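Local atomic coordinates of ylmH (Streptococcus pneumoniae, PDB entry 2FPH), a protein that probably takes part in bacterial cell division and probably binds nucleic acid, most likely RNA, through a domain of the RRM clan. Residues Leu87-Tyr92 with Arg128-Ile133. Sequence-based numbering, arbitrary orientation.
Sequences LQEIVY and RAQIMI
Gln130 stands on the face of the sheet that carries Leu87 and Glu89, its side chain running between theirs. Its CB lies 3.4 Å from the carbonyl O of Gln88 and close to CD1 of Leu87; CG then passes OE1 of Glu89, and the chain runs on extended, bringing the amide up beside both neighbours. At the tip, OE1 sits against the methyls of Leu87, 3.6 Å from Leu87 CD1, while NE2 gives a nearly straight hydrogen bond (176°) to Glu89 OE1, 3.0 Å away. Glu89 OE1 lies in the plane of the Gln130 amide, but the bond comes to the carboxylate from above its plane, the two planes standing 82° apart. Glu89 gets there by a bend at chi2 (97°), which also brings its OE2 to 3.4 Å from CG of Arg128. Two further bonds fix the rotation of the amide: OE1 accepts from the backbone N of Ile164, and NE2 also donates to Glu162 O.

On the other face, Gln88 CB packs on CG2 of Ile131, and its CG on CD1 of Ile133, beneath helix 138-144. Between the faces, Gln88 and Ile131 exchange paired N-H...O bonds of 2.8 Å, each N to the other's O, and Ile90 N bonds Ala129 O. These antiparallel strands, 85-91 and 130-134, are adjacent inner strands of the five-stranded antiparallel sheet in the putative RNA-binding domain, consistent with the helix-backed sheet of an RRM-like fold.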
# COMPACT_ATOMS: atom_id res chain seq x y z
N LEU A 87 -2.81 4.72 -8.92
CA LEU A 87 -2.02 3.87 -9.80
C LEU A 87 -1.21 4.81 -10.67
O LEU A 87 -1.80 5.67 -11.34
CB LEU A 87 -2.88 2.96 -10.67
CG LEU A 87 -2.28 1.94 -11.64
CD1 LEU A 87 -1.48 0.85 -11.03
CD2 LEU A 87 -3.39 1.33 -12.52
N GLN A 88 0.10 4.60 -10.75
CA GLN A 88 0.95 5.38 -11.63
C GLN A 88 1.57 4.48 -12.68
O GLN A 88 2.24 3.50 -12.35
CB GLN A 88 2.08 6.10 -10.84
CG GLN A 88 1.55 7.11 -9.83
CD GLN A 88 0.92 8.31 -10.49
OE1 GLN A 88 1.56 9.01 -11.30
NE2 GLN A 88 -0.34 8.59 -10.12
N GLU A 89 1.35 4.84 -13.94
CA GLU A 89 2.10 4.25 -15.04
C GLU A 89 3.48 4.86 -15.10
O GLU A 89 3.64 6.09 -15.03
CB GLU A 89 1.44 4.53 -16.38
CG GLU A 89 2.09 3.73 -17.49
CD GLU A 89 1.36 2.45 -17.82
OE1 GLU A 89 0.15 2.32 -17.50
OE2 GLU A 89 2.02 1.58 -18.44
N ILE A 90 4.47 4.00 -15.26
CA ILE A 90 5.88 4.43 -15.37
C ILE A 90 6.10 4.47 -16.86
O ILE A 90 6.43 3.44 -17.46
CB ILE A 90 6.84 3.46 -14.66
CG1 ILE A 90 6.53 3.39 -13.15
CG2 ILE A 90 8.28 3.95 -14.80
CD1 ILE A 90 7.31 2.36 -12.35
N VAL A 91 5.85 5.65 -17.45
CA VAL A 91 5.93 5.87 -18.89
C VAL A 91 7.41 5.97 -19.33
O VAL A 91 8.14 6.89 -18.96
CB VAL A 91 5.09 7.10 -19.39
CG1 VAL A 91 5.15 7.23 -20.88
CG2 VAL A 91 3.59 6.95 -18.96
N TYR A 92 7.73 5.01 -20.19
CA TYR A 92 9.02 4.50 -20.56
C TYR A 92 9.71 3.44 -19.69
O TYR A 92 10.81 3.66 -19.20
CB TYR A 92 9.96 5.56 -21.00
CG TYR A 92 10.47 5.17 -22.37
CD1 TYR A 92 9.66 5.27 -23.46
CD2 TYR A 92 11.75 4.64 -22.54
CE1 TYR A 92 10.08 4.91 -24.69
CE2 TYR A 92 12.21 4.29 -23.81
CZ TYR A 92 11.36 4.43 -24.87
OH TYR A 92 11.77 4.10 -26.10
N ARG A 128 5.77 -2.45 -20.18
CA ARG A 128 4.99 -1.50 -19.41
C ARG A 128 5.23 -1.77 -17.92
O ARG A 128 5.53 -2.89 -17.49
CB ARG A 128 3.49 -1.60 -19.71
CG ARG A 128 2.97 -0.63 -20.78
CD ARG A 128 2.27 -1.30 -21.95
NE ARG A 128 3.04 -1.14 -23.19
CZ ARG A 128 2.61 -0.53 -24.29
NH1 ARG A 128 1.40 0.00 -24.35
NH2 ARG A 128 3.41 -0.45 -25.36
N ALA A 129 5.11 -0.71 -17.13
CA ALA A 129 5.34 -0.82 -15.71
C ALA A 129 4.45 0.18 -15.04
O ALA A 129 4.11 1.22 -15.62
CB ALA A 129 6.77 -0.53 -15.34
N GLN A 130 4.03 -0.21 -13.84
CA GLN A 130 3.18 0.60 -12.99
C GLN A 130 3.59 0.47 -11.54
O GLN A 130 4.20 -0.49 -11.15
CB GLN A 130 1.71 0.23 -13.09
CG GLN A 130 1.13 0.46 -14.51
CD GLN A 130 -0.22 -0.18 -14.68
OE1 GLN A 130 -0.59 -1.07 -13.89
NE2 GLN A 130 -0.97 0.26 -15.69
N ILE A 131 3.20 1.46 -10.73
CA ILE A 131 3.31 1.35 -9.27
C ILE A 131 2.06 1.92 -8.58
O ILE A 131 1.51 2.92 -9.07
CB ILE A 131 4.63 2.06 -8.84
CG1 ILE A 131 4.88 1.86 -7.35
CG2 ILE A 131 4.65 3.56 -9.28
CD1 ILE A 131 6.16 2.35 -6.89
N MET A 132 1.61 1.23 -7.52
CA MET A 132 0.51 1.62 -6.65
C MET A 132 1.13 2.40 -5.49
O MET A 132 2.03 1.89 -4.82
CB MET A 132 -0.18 0.36 -6.11
CG MET A 132 -0.63 -0.55 -7.21
SD MET A 132 -1.79 -1.89 -6.71
CE MET A 132 -2.71 -2.00 -8.13
N ILE A 133 0.72 3.65 -5.33
CA ILE A 133 1.28 4.53 -4.27
C ILE A 133 0.27 5.12 -3.36
O ILE A 133 -0.89 5.19 -3.69
CB ILE A 133 2.09 5.68 -4.91
CG1 ILE A 133 1.16 6.65 -5.67
CG2 ILE A 133 3.22 5.09 -5.78
CD1 ILE A 133 1.79 7.96 -5.92